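PDB 4ZXH: Abbfa_003403 from Acinetobacter baumannii, which works as a four-domain nonribosomal peptide synthetase, whose condensation, adenylation, carrier and thioesterase domains probably activate an amino acid, couple it and release the product. Local coordinates for residues L1229-D1232 and P1233-R1237; A1095-S1098 and P1099-E1103; G465-F468 and E469-G473; L803-P806 and G807-G810. All blocks are in the same frame, centred on the assembly; numbering follows the deposited sequence.

Followed from the N terminus, the chain meets contact 3, then contact 4, contact 2 and contact 1. None nests in or crosses another, and each is local to one continuous run of residues: contacts 2 to 4 make turns, and contact 1 caps a helix start. Contact 3 folds the long loop between helices 428-447 and 483-494, and contact 4 turns the chain into strand 809-816. Their centres lie about 13 Å apart and they touch, Gln-467 against Leu-803 and Phe-468 against Pro-806. Contacts 2 and 1 belong to the thioesterase, with centres about 16 Å apart: one leaves strand 1093-1096, the other starts helix 1233-1251. The two pairs stand on opposite sides of the chain's centre.

Contact 1 (L1229-D1232 and P1233-R1237); sequences LDAD and PSDFR
A capping box opens helix 1233-1251, formed by Asp-1232 at the N-cap and Asp-1235 three residues on. Asp-1232 holds CG between its backbone N and carbonyl carbon (chi1 60°), which swings the carboxylate over the first turn. There Asp-1232 OD1 accepts from Asp-1235 N at 2.7 Å, almost along the C-O axis. Ser-1234 OG gives Asp-1232 OD1 a second bond of 2.8 Å, arriving on the syn side and tilted from the carboxylate plane. The return bond runs from Asp-1232 N to Asp-1235 OD2, 3.2 Å long and nearly straight, and meets that oxygen on its anti side, somewhat out of the carboxylate plane. The two carboxylates lie with planes only 15° apart. Pro-1233 suits the first helical position, where no N-H is needed and the ring sets a helical phi. Regular bonding begins with Phe-1236 N to Asp-1232 O at 3.1 Å, while the Phe-1236 ring packs on helix 1210-1223. Reciprocal side-chain-to-backbone bonds of this kind are the signature of the capping box at a helix N terminus.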
ATOM      1  N   LEU A1229      10.659 -12.033 -20.929  1.00 33.36           N
ATOM      2  CA  LEU A1229      11.524 -10.889 -21.169  1.00 40.86           C
ATOM      3  C   LEU A1229      12.851 -11.028 -20.439  1.00 42.98           C
ATOM      4  O   LEU A1229      13.867 -10.571 -20.944  1.00 49.49           O
ATOM      5  CB  LEU A1229      10.830  -9.590 -20.775  1.00 53.20           C
ATOM      6  CG  LEU A1229      10.122  -8.903 -21.948  1.00 67.62           C
ATOM      7  CD1 LEU A1229       9.176  -9.865 -22.700  1.00 80.72           C
ATOM      8  CD2 LEU A1229       9.371  -7.676 -21.469  1.00 62.19           C
ATOM      9  N   ASP A1230      12.859 -11.685 -19.280  1.00 37.77           N
ATOM     10  CA  ASP A1230      14.107 -11.865 -18.534  1.00 39.83           C
ATOM     11  C   ASP A1230      14.933 -13.104 -18.948  1.00 43.80           C
ATOM     12  O   ASP A1230      15.880 -13.471 -18.254  1.00 56.33           O
ATOM     13  CB  ASP A1230      13.832 -11.915 -17.022  1.00 38.17           C
ATOM     14  CG  ASP A1230      12.679 -12.841 -16.657  1.00 58.06           C
ATOM     15  OD1 ASP A1230      11.743 -12.987 -17.475  1.00 68.48           O
ATOM     16  OD2 ASP A1230      12.707 -13.422 -15.546  1.00 58.12           O
ATOM     17  N   ALA A1231      14.599 -13.734 -20.072  1.00 32.36           N
ATOM     18  CA  ALA A1231      15.442 -14.813 -20.605  1.00 34.72           C
ATOM     19  C   ALA A1231      16.729 -14.224 -21.164  1.00 35.68           C
ATOM     20  O   ALA A1231      16.703 -13.227 -21.885  1.00 38.76           O
ATOM     21  CB  ALA A1231      14.705 -15.614 -21.695  1.00 23.20           C
ATOM     22  N   ASP A1232      17.861 -14.833 -20.848  1.00 35.85           N
ATOM     23  CA  ASP A1232      19.136 -14.277 -21.304  1.00 38.30           C
ATOM     24  C   ASP A1232      19.669 -15.106 -22.486  1.00 39.81           C
ATOM     25  O   ASP A1232      19.054 -16.115 -22.869  1.00 31.86           O
ATOM     26  CB  ASP A1232      20.134 -14.194 -20.130  1.00 51.72           C
ATOM     27  CG  ASP A1232      20.434 -15.545 -19.486  1.00 68.66           C
ATOM     28  OD1 ASP A1232      20.450 -16.569 -20.199  1.00 71.71           O
ATOM     29  OD2 ASP A1232      20.659 -15.579 -18.250  1.00 76.80           O
ATOM     30  N   PRO A1233      20.781 -14.667 -23.105  1.00 40.12           N
ATOM     31  CA  PRO A1233      21.279 -15.461 -24.235  1.00 34.23           C
ATOM     32  C   PRO A1233      21.647 -16.900 -23.886  1.00 31.32           C
ATOM     33  O   PRO A1233      21.502 -17.771 -24.740  1.00 40.44           O
ATOM     34  CB  PRO A1233      22.521 -14.686 -24.679  1.00 31.81           C
ATOM     35  CG  PRO A1233      22.220 -13.287 -24.309  1.00 39.21           C
ATOM     36  CD  PRO A1233      21.477 -13.372 -23.005  1.00 39.53           C
ATOM     37  N   SER A1234      22.111 -17.155 -22.668  1.00 32.66           N
ATOM     38  CA  SER A1234      22.517 -18.507 -22.316  1.00 29.93           C
ATOM     39  C   SER A1234      21.278 -19.401 -22.234  1.00 38.68           C
ATOM     40  O   SER A1234      21.293 -20.539 -22.704  1.00 42.72           O
ATOM     41  CB  SER A1234      23.295 -18.520 -21.007  1.00 31.69           C
ATOM     42  OG  SER A1234      22.409 -18.541 -19.920  1.00 39.64           O
ATOM     43  N   ASP A1235      20.208 -18.873 -21.647  1.00 32.23           N
ATOM     44  CA  ASP A1235      18.916 -19.557 -21.622  1.00 34.72           C
ATOM     45  C   ASP A1235      18.529 -19.953 -23.047  1.00 30.35           C
ATOM     46  O   ASP A1235      18.073 -21.074 -23.306  1.00 26.32           O
ATOM     47  CB  ASP A1235      17.817 -18.663 -21.002  1.00 38.77           C
ATOM     48  CG  ASP A1235      17.982 -18.451 -19.487  1.00 44.67           C
ATOM     49  OD1 ASP A1235      18.496 -19.365 -18.797  1.00 49.77           O
ATOM     50  OD2 ASP A1235      17.592 -17.362 -18.985  1.00 47.77           O
ATOM     51  N   PHE A1236      18.713 -19.027 -23.978  1.00 33.41           N
ATOM     52  CA  PHE A1236      18.332 -19.291 -25.358  1.00 38.37           C
ATOM     53  C   PHE A1236      19.190 -20.438 -25.944  1.00 34.55           C
ATOM     54  O   PHE A1236      18.677 -21.278 -26.675  1.00 29.92           O
ATOM     55  CB  PHE A1236      18.435 -18.007 -26.191  1.00 35.89           C
ATOM     56  CG  PHE A1236      18.021 -18.172 -27.630  1.00 37.04           C
ATOM     57  CD1 PHE A1236      16.679 -18.127 -27.993  1.00 39.62           C
ATOM     58  CD2 PHE A1236      18.978 -18.356 -28.627  1.00 33.81           C
ATOM     59  CE1 PHE A1236      16.293 -18.278 -29.325  1.00 34.52           C
ATOM     60  CE2 PHE A1236      18.609 -18.501 -29.961  1.00 34.21           C
ATOM     61  CZ  PHE A1236      17.259 -18.467 -30.308  1.00 38.43           C
ATOM     62  N   ARG A1237      20.469 -20.503 -25.581  1.00 28.70           N
ATOM     63  CA  ARG A1237      21.318 -21.607 -26.027  1.00 31.48           C
ATOM     64  C   ARG A1237      20.811 -22.979 -25.564  1.00 36.68           C
ATOM     65  O   ARG A1237      20.845 -23.941 -26.341  1.00 32.90           O
ATOM     66  CB  ARG A1237      22.757 -21.420 -25.550  1.00 36.20           C
ATOM     67  CG  ARG A1237      23.608 -20.587 -26.477  1.00 52.50           C
ATOM     68  CD  ARG A1237      25.047 -21.069 -26.463  1.00 71.04           C
ATOM     69  NE  ARG A1237      25.861 -20.353 -27.442  1.00 85.34           N
ATOM     70  CZ  ARG A1237      26.071 -20.778 -28.686  1.00 94.72           C
ATOM     71  NH1 ARG A1237      25.512 -21.911 -29.106  1.00 90.75           N
ATOM     72  NH2 ARG A1237      26.830 -20.061 -29.516  1.00101.19           N
TER

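Contact 2 (A1095-S1098 and P1099-E1103); sequences AIQS and PGLIE
This is a local turn, largely buried, in which Ser-1098 meets Gly-1100 and Leu-1101 just as the chain leaves strand 1093-1096 of the thioesterase sheet. Ser-1098 sets OG opposite its own N and beside its carbonyl carbon (chi1 170°), from where OG reaches forward to accept the N-H of Gly-1100 at 3.0 Å. This side-chain bond to the second residue on makes an ST turn. A backbone bond overlaps it: Leu-1101 N gives to Ser-1098 O at 3.0 Å. Pro-1099 fits here because its ring fixes phi near the 3-10 value and it has no N-H to satisfy, and Gly-1100 brings no side chain beside the serine hydroxyl. The coil is carried on by Pro-1099 O, which takes both Ile-1102 N at 2.9 Å and Glu-1103 N at 3.1 Å.

Gln-1097 reaches along the turn with its chain extended beyond CG. Gln-1097 NE2 lies 3.4 Å from Ile-1102 CD1, the two side chains crossing at about a right angle, and Gln-1097 OE1 is 4.0 Å from Leu-1101 CD1; NE2 also makes a weak hydrogen bond to Ser-1053 O. An apolar residue suits position 1101, where the Leu-1101 side chain packs on Tyr-1239 and Thr-1242 of helix 1233-1251 and on Pro-977. The whole is an ST turn leading into a 3-10 segment, placed in a strand-to-helix connection of an alpha/beta-hydrolase fold.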
ATOM      1  N   ALA A1095       4.248 -36.059 -18.249  1.00 23.48           N
ATOM      2  CA  ALA A1095       4.923 -35.662 -19.473  1.00 31.15           C
ATOM      3  C   ALA A1095       6.376 -35.447 -19.135  1.00 33.67           C
ATOM      4  O   ALA A1095       6.702 -35.093 -17.998  1.00 34.39           O
ATOM      5  CB  ALA A1095       4.306 -34.384 -20.072  1.00 17.92           C
ATOM      6  N   ILE A1096       7.249 -35.660 -20.112  1.00 25.32           N
ATOM      7  CA  ILE A1096       8.671 -35.559 -19.851  1.00 20.79           C
ATOM      8  C   ILE A1096       9.351 -34.547 -20.756  1.00 26.11           C
ATOM      9  O   ILE A1096       9.345 -34.683 -21.980  1.00 29.98           O
ATOM     10  CB  ILE A1096       9.334 -36.917 -20.002  1.00 22.71           C
ATOM     11  CG1 ILE A1096       8.766 -37.871 -18.948  1.00 28.27           C
ATOM     12  CG2 ILE A1096      10.842 -36.781 -19.894  1.00 25.71           C
ATOM     13  CD1 ILE A1096       9.506 -39.180 -18.817  1.00 33.98           C
ATOM     14  N   GLN A1097       9.927 -33.515 -20.149  1.00 22.89           N
ATOM     15  CA  GLN A1097      10.732 -32.558 -20.899  1.00 28.87           C
ATOM     16  C   GLN A1097      12.199 -33.032 -20.974  1.00 31.76           C
ATOM     17  O   GLN A1097      12.641 -33.846 -20.172  1.00 39.30           O
ATOM     18  CB  GLN A1097      10.651 -31.177 -20.249  1.00 20.42           C
ATOM     19  CG  GLN A1097      11.354 -31.121 -18.923  1.00 21.22           C
ATOM     20  CD  GLN A1097      11.143 -29.809 -18.232  1.00 38.87           C
ATOM     21  OE1 GLN A1097      10.658 -28.844 -18.830  1.00 45.08           O
ATOM     22  NE2 GLN A1097      11.471 -29.769 -16.948  1.00 41.79           N
ATOM     23  N   SER A1098      12.959 -32.518 -21.926  1.00 25.53           N
ATOM     24  CA  SER A1098      14.373 -32.879 -22.012  1.00 31.64           C
ATOM     25  C   SER A1098      15.227 -32.220 -20.920  1.00 32.60           C
ATOM     26  O   SER A1098      15.048 -31.040 -20.596  1.00 37.54           O
ATOM     27  CB  SER A1098      14.912 -32.508 -23.396  1.00 24.77           C
ATOM     28  OG  SER A1098      16.314 -32.630 -23.445  1.00 26.85           O
ATOM     29  N   PRO A1099      16.167 -32.979 -20.352  1.00 33.33           N
ATOM     30  CA  PRO A1099      17.165 -32.399 -19.434  1.00 40.93           C
ATOM     31  C   PRO A1099      17.891 -31.198 -20.064  1.00 39.10           C
ATOM     32  O   PRO A1099      18.320 -30.270 -19.379  1.00 36.71           O
ATOM     33  CB  PRO A1099      18.149 -33.553 -19.195  1.00 35.27           C
ATOM     34  CG  PRO A1099      17.369 -34.794 -19.468  1.00 36.32           C
ATOM     35  CD  PRO A1099      16.353 -34.427 -20.541  1.00 38.06           C
ATOM     36  N   GLY A1100      18.012 -31.219 -21.385  1.00 30.97           N
ATOM     37  CA  GLY A1100      18.643 -30.126 -22.089  1.00 30.88           C
ATOM     38  C   GLY A1100      18.051 -28.749 -21.801  1.00 36.64           C
ATOM     39  O   GLY A1100      18.738 -27.736 -21.993  1.00 36.92           O
ATOM     40  N   LEU A1101      16.790 -28.696 -21.364  1.00 35.02           N
ATOM     41  CA  LEU A1101      16.143 -27.410 -21.115  1.00 29.22           C
ATOM     42  C   LEU A1101      16.588 -26.790 -19.792  1.00 41.53           C
ATOM     43  O   LEU A1101      16.366 -25.598 -19.566  1.00 43.07           O
ATOM     44  CB  LEU A1101      14.625 -27.541 -21.117  1.00 20.72           C
ATOM     45  CG  LEU A1101      13.875 -27.884 -22.409  1.00 27.75           C
ATOM     46  CD1 LEU A1101      12.350 -27.718 -22.225  1.00 17.41           C
ATOM     47  CD2 LEU A1101      14.384 -27.101 -23.623  1.00 18.31           C
ATOM     48  N   ILE A1102      17.232 -27.588 -18.934  1.00 38.69           N
ATOM     49  CA  ILE A1102      17.607 -27.127 -17.599  1.00 40.54           C
ATOM     50  C   ILE A1102      19.119 -27.116 -17.334  1.00 47.52           C
ATOM     51  O   ILE A1102      19.623 -26.259 -16.608  1.00 54.46           O
ATOM     52  CB  ILE A1102      16.921 -27.985 -16.531  1.00 52.18           C
ATOM     53  CG1 ILE A1102      15.398 -27.873 -16.674  1.00 64.34           C
ATOM     54  CG2 ILE A1102      17.360 -27.570 -15.145  1.00 54.38           C
ATOM     55  CD1 ILE A1102      14.763 -29.050 -17.389  1.00 70.89           C
ATOM     56  N   GLU A1103      19.851 -28.061 -17.914  1.00 46.53           N
ATOM     57  CA  GLU A1103      21.301 -28.098 -17.730  1.00 49.89           C
ATOM     58  C   GLU A1103      22.006 -28.112 -19.080  1.00 47.08           C
ATOM     59  O   GLU A1103      21.576 -28.801 -19.997  1.00 50.99           O
ATOM     60  CB  GLU A1103      21.723 -29.316 -16.902  1.00 52.47           C
ATOM     61  CG  GLU A1103      23.169 -29.268 -16.444  1.00 63.73           C
ATOM     62  CD  GLU A1103      23.667 -30.610 -15.945  1.00 87.27           C
ATOM     63  OE1 GLU A1103      22.854 -31.556 -15.868  1.00 90.97           O
ATOM     64  OE2 GLU A1103      24.876 -30.723 -15.639  1.00 99.51           O
TER

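Contact 3 (G465-F468 and E469-G473); sequences GIQF and EALRG
Ile-466 swings CG1 far from its backbone N (chi1 -154°) and continues nearly straight to CD1 (chi2 157°), which brings that methyl against Leu-471 and Arg-472. Residues 468-472 form two overlapping beta turns in the long loop between helices 428-447 and 483-494. In the first, Leu-471 N gives to Phe-468 O at 3.1 Å; in the second, Arg-472 N gives to Glu-469 O at 3.2 Å. Ile-466 CD1 sits 3.5 Å from Arg-472 CB and 3.9 Å from Leu-471 CB, so the isoleucine packs against the end of the turn, where a long apolar branch suits the place. The arginine bends at chi3 (-68°) and lays one face of its guanidinium over the same methyl. Two polar partners steady the group: Glu-469 OE1 forms a long salt bridge with Arg-472 NH1 at 3.5 Å, and Asp-464 O accepts from Arg-472 NH2. Gly-465 suits its place through its positive phi. Leu-471 also pairs by its backbone with Leu-794, and Gln-467 NE2 bonds to Val-796 O, tying the turn to strand 792-797. Leu-471 CG lies 4.2 Å from Phe-468 CB, and its CD1 stands at the edge of the phenylalanine ring, near the ring plane.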
ATOM      1  N   GLY A 465     -11.405  30.091  22.858  1.00 77.25           N
ATOM      2  CA  GLY A 465     -11.991  30.049  21.528  1.00 68.11           C
ATOM      3  C   GLY A 465     -11.013  29.737  20.403  1.00 65.57           C
ATOM      4  O   GLY A 465     -11.078  30.347  19.337  1.00 67.80           O
ATOM      5  N   ILE A 466     -10.094  28.807  20.654  1.00 59.72           N
ATOM      6  CA  ILE A 466      -9.193  28.279  19.628  1.00 51.77           C
ATOM      7  C   ILE A 466      -8.705  26.878  20.006  1.00 56.32           C
ATOM      8  O   ILE A 466      -8.662  26.516  21.184  1.00 75.63           O
ATOM      9  CB  ILE A 466      -7.971  29.191  19.392  1.00 52.82           C
ATOM     10  CG1 ILE A 466      -7.437  28.989  17.971  1.00 52.46           C
ATOM     11  CG2 ILE A 466      -6.875  28.921  20.420  1.00 51.32           C
ATOM     12  CD1 ILE A 466      -6.658  30.144  17.461  1.00 56.72           C
ATOM     13  N   GLN A 467      -8.342  26.091  19.002  1.00 50.33           N
ATOM     14  CA  GLN A 467      -7.967  24.697  19.196  1.00 47.44           C
ATOM     15  C   GLN A 467      -6.582  24.506  19.810  1.00 55.26           C
ATOM     16  O   GLN A 467      -6.386  23.597  20.618  1.00 67.04           O
ATOM     17  CB  GLN A 467      -8.052  23.957  17.869  1.00 45.02           C
ATOM     18  CG  GLN A 467      -9.469  23.551  17.495  1.00 53.40           C
ATOM     19  CD  GLN A 467      -9.768  23.744  16.017  1.00 46.55           C
ATOM     20  OE1 GLN A 467      -9.347  24.736  15.404  1.00 42.62           O
ATOM     21  NE2 GLN A 467     -10.493  22.790  15.433  1.00 43.53           N
ATOM     22  N   PHE A 468      -5.629  25.350  19.425  1.00 55.20           N
ATOM     23  CA  PHE A 468      -4.291  25.368  20.025  1.00 56.28           C
ATOM     24  C   PHE A 468      -3.806  26.807  20.065  1.00 58.33           C
ATOM     25  O   PHE A 468      -4.192  27.607  19.223  1.00 64.99           O
ATOM     26  CB  PHE A 468      -3.327  24.471  19.243  1.00 47.31           C
ATOM     27  CG  PHE A 468      -3.625  23.017  19.393  1.00 47.22           C
ATOM     28  CD1 PHE A 468      -3.259  22.331  20.546  1.00 62.81           C
ATOM     29  CD2 PHE A 468      -4.346  22.339  18.421  1.00 63.95           C
ATOM     30  CE1 PHE A 468      -3.558  20.971  20.709  1.00 53.89           C
ATOM     31  CE2 PHE A 468      -4.657  20.980  18.576  1.00 63.38           C
ATOM     32  CZ  PHE A 468      -4.258  20.298  19.726  1.00 58.76           C
ATOM     33  N   GLU A 469      -2.971  27.164  21.030  1.00 56.07           N
ATOM     34  CA  GLU A 469      -2.560  28.561  21.103  1.00 58.89           C
ATOM     35  C   GLU A 469      -1.608  28.906  19.940  1.00 55.27           C
ATOM     36  O   GLU A 469      -1.489  30.065  19.537  1.00 54.09           O
ATOM     37  CB  GLU A 469      -1.928  28.879  22.463  1.00 55.12           C
ATOM     38  CG  GLU A 469      -1.690  30.372  22.702  1.00 73.83           C
ATOM     39  CD  GLU A 469      -2.932  31.232  22.429  1.00 87.16           C
ATOM     40  OE1 GLU A 469      -4.012  30.907  22.974  1.00 91.66           O
ATOM     41  OE2 GLU A 469      -2.834  32.214  21.644  1.00 85.15           O
ATOM     42  N   ALA A 470      -0.956  27.896  19.383  1.00 58.80           N
ATOM     43  CA  ALA A 470      -0.092  28.098  18.224  1.00 59.62           C
ATOM     44  C   ALA A 470      -0.877  28.639  17.035  1.00 60.66           C
ATOM     45  O   ALA A 470      -0.356  29.440  16.256  1.00 60.90           O
ATOM     46  CB  ALA A 470       0.609  26.801  17.843  1.00 57.33           C
ATOM     47  N   LEU A 471      -2.136  28.217  16.919  1.00 61.93           N
ATOM     48  CA  LEU A 471      -2.997  28.575  15.788  1.00 56.49           C
ATOM     49  C   LEU A 471      -3.485  30.029  15.792  1.00 59.76           C
ATOM     50  O   LEU A 471      -4.086  30.496  14.817  1.00 58.33           O
ATOM     51  CB  LEU A 471      -4.199  27.634  15.741  1.00 49.57           C
ATOM     52  CG  LEU A 471      -3.749  26.218  15.393  1.00 44.03           C
ATOM     53  CD1 LEU A 471      -4.927  25.278  15.207  1.00 41.35           C
ATOM     54  CD2 LEU A 471      -2.878  26.273  14.161  1.00 40.46           C
ATOM     55  N   ARG A 472      -3.233  30.735  16.890  1.00 57.38           N
ATOM     56  CA  ARG A 472      -3.515  32.162  16.966  1.00 56.18           C
ATOM     57  C   ARG A 472      -2.228  32.938  16.795  1.00 59.40           C
ATOM     58  O   ARG A 472      -1.282  32.760  17.573  1.00 72.49           O
ATOM     59  CB  ARG A 472      -4.172  32.536  18.295  1.00 59.21           C
ATOM     60  CG  ARG A 472      -4.121  34.030  18.588  1.00 64.98           C
ATOM     61  CD  ARG A 472      -4.886  34.403  19.840  1.00 68.56           C
ATOM     62  NE  ARG A 472      -6.322  34.223  19.656  1.00 70.46           N
ATOM     63  CZ  ARG A 472      -7.074  33.402  20.382  1.00 72.80           C
ATOM     64  NH1 ARG A 472      -6.527  32.684  21.362  1.00 71.10           N
ATOM     65  NH2 ARG A 472      -8.376  33.308  20.132  1.00 69.20           N
ATOM     66  N   GLY A 473      -2.196  33.799  15.783  1.00 51.08           N
ATOM     67  CA  GLY A 473      -1.013  34.584  15.497  1.00 45.28           C
ATOM     68  C   GLY A 473      -0.891  35.824  16.358  1.00 59.22           C
ATOM     69  O   GLY A 473      -1.899  36.408  16.774  1.00 62.66           O
TER

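Contact 4 (L803-P806 and G807-G810); sequences LVPP and GVMG
Pro-805 and Val-808 pack across the ends of a type II beta turn that leads the chain into strand 809-816, whereas Met-809, partly exposed, takes little part. Within the packed portion, Val-808 CG2 rests 3.8 Å from Pro-805 CD, the side chains crossing at a slant. With CG1 opposite its N (chi1 178°), Val-808 turns that branch to Val-804, where Val-808 CG1 and Val-804 CB are 4.1 Å apart. Its two methyls thus reach Val-804 and Pro-805 respectively, which suits a beta-branched residue. The polar closure is slacker: the bond from Val-808 N to Pro-805 O is weak, 3.4 Å long and bent to 135°. Pro-806 suits the second position of the turn, its ring holding phi near -60°, and Gly-807 takes the positive phi of the third. Gly-807 and Val-808 both face Leu-855, a G1 beta bulge. Met-809 directs its CB away from the turn; its side chain touches Lys-852, Cys-854 and His-864. Tyr-462 OH bonds to Val-804 O and Asn-433 ND2 to Pro-806 O, joining the turn to helix 428-447 and the loop that follows it. On the proline ring, Val-808 CG2 also lies 4.0 Å from Pro-805 CG.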
ATOM      1  N   LEU A 803     -15.675  23.283  16.031  1.00 58.88           N
ATOM      2  CA  LEU A 803     -14.248  22.995  16.149  1.00 49.08           C
ATOM      3  C   LEU A 803     -13.970  21.496  16.308  1.00 54.58           C
ATOM      4  O   LEU A 803     -14.393  20.876  17.291  1.00 52.90           O
ATOM      5  CB  LEU A 803     -13.664  23.755  17.335  1.00 50.34           C
ATOM      6  CG  LEU A 803     -13.684  25.275  17.241  1.00 49.50           C
ATOM      7  CD1 LEU A 803     -13.505  25.871  18.616  1.00 51.71           C
ATOM      8  CD2 LEU A 803     -12.597  25.754  16.304  1.00 46.87           C
ATOM      9  N   VAL A 804     -13.240  20.918  15.355  1.00 50.49           N
ATOM     10  CA  VAL A 804     -13.026  19.469  15.344  1.00 50.97           C
ATOM     11  C   VAL A 804     -12.132  19.004  16.500  1.00 55.25           C
ATOM     12  O   VAL A 804     -11.352  19.786  17.045  1.00 61.72           O
ATOM     13  CB  VAL A 804     -12.411  19.003  14.007  1.00 46.68           C
ATOM     14  CG1 VAL A 804     -13.331  19.359  12.861  1.00 49.14           C
ATOM     15  CG2 VAL A 804     -11.032  19.600  13.811  1.00 45.11           C
ATOM     16  N   PRO A 805     -12.259  17.729  16.897  1.00 55.62           N
ATOM     17  CA  PRO A 805     -11.322  17.212  17.899  1.00 60.36           C
ATOM     18  C   PRO A 805      -9.943  17.058  17.276  1.00 60.25           C
ATOM     19  O   PRO A 805      -9.852  17.002  16.052  1.00 57.28           O
ATOM     20  CB  PRO A 805     -11.908  15.843  18.279  1.00 55.77           C
ATOM     21  CG  PRO A 805     -13.270  15.788  17.645  1.00 55.62           C
ATOM     22  CD  PRO A 805     -13.254  16.723  16.490  1.00 52.90           C
ATOM     23  N   PRO A 806      -8.881  16.991  18.092  1.00 64.93           N
ATOM     24  CA  PRO A 806      -7.568  16.744  17.481  1.00 55.72           C
ATOM     25  C   PRO A 806      -7.541  15.411  16.723  1.00 57.70           C
ATOM     26  O   PRO A 806      -8.310  14.505  17.059  1.00 52.88           O
ATOM     27  CB  PRO A 806      -6.619  16.724  18.677  1.00 53.69           C
ATOM     28  CG  PRO A 806      -7.345  17.493  19.760  1.00 55.42           C
ATOM     29  CD  PRO A 806      -8.796  17.198  19.549  1.00 55.64           C
ATOM     30  N   GLY A 807      -6.697  15.314  15.694  1.00 57.05           N
ATOM     31  CA  GLY A 807      -6.551  14.091  14.917  1.00 49.17           C
ATOM     32  C   GLY A 807      -7.589  13.927  13.819  1.00 54.63           C
ATOM     33  O   GLY A 807      -7.558  12.948  13.074  1.00 53.21           O
ATOM     34  N   VAL A 808      -8.497  14.896  13.714  1.00 47.26           N
ATOM     35  CA  VAL A 808      -9.655  14.805  12.832  1.00 46.57           C
ATOM     36  C   VAL A 808      -9.521  15.768  11.633  1.00 52.25           C
ATOM     37  O   VAL A 808      -8.823  16.784  11.715  1.00 43.08           O
ATOM     38  CB  VAL A 808     -10.948  15.102  13.641  1.00 48.17           C
ATOM     39  CG1 VAL A 808     -12.206  15.066  12.773  1.00 47.78           C
ATOM     40  CG2 VAL A 808     -11.073  14.136  14.805  1.00 50.80           C
ATOM     41  N   MET A 809     -10.171  15.458  10.515  1.00 48.01           N
ATOM     42  CA  MET A 809     -10.084  16.348   9.360  1.00 45.88           C
ATOM     43  C   MET A 809     -11.312  17.231   9.184  1.00 50.35           C
ATOM     44  O   MET A 809     -12.435  16.860   9.556  1.00 56.35           O
ATOM     45  CB  MET A 809      -9.822  15.538   8.094  1.00 42.59           C
ATOM     46  CG  MET A 809      -8.551  14.724   8.215  1.00 44.57           C
ATOM     47  SD  MET A 809      -7.608  14.652   6.696  1.00 49.52           S
ATOM     48  CE  MET A 809      -7.569  16.377   6.267  1.00 98.30           C
ATOM     49  N   GLY A 810     -11.085  18.420   8.633  1.00 39.28           N
ATOM     50  CA  GLY A 810     -12.148  19.395   8.483  1.00 39.09           C
ATOM     51  C   GLY A 810     -11.777  20.485   7.509  1.00 38.10           C
ATOM     52  O   GLY A 810     -10.776  20.370   6.812  1.00 42.98           O
TER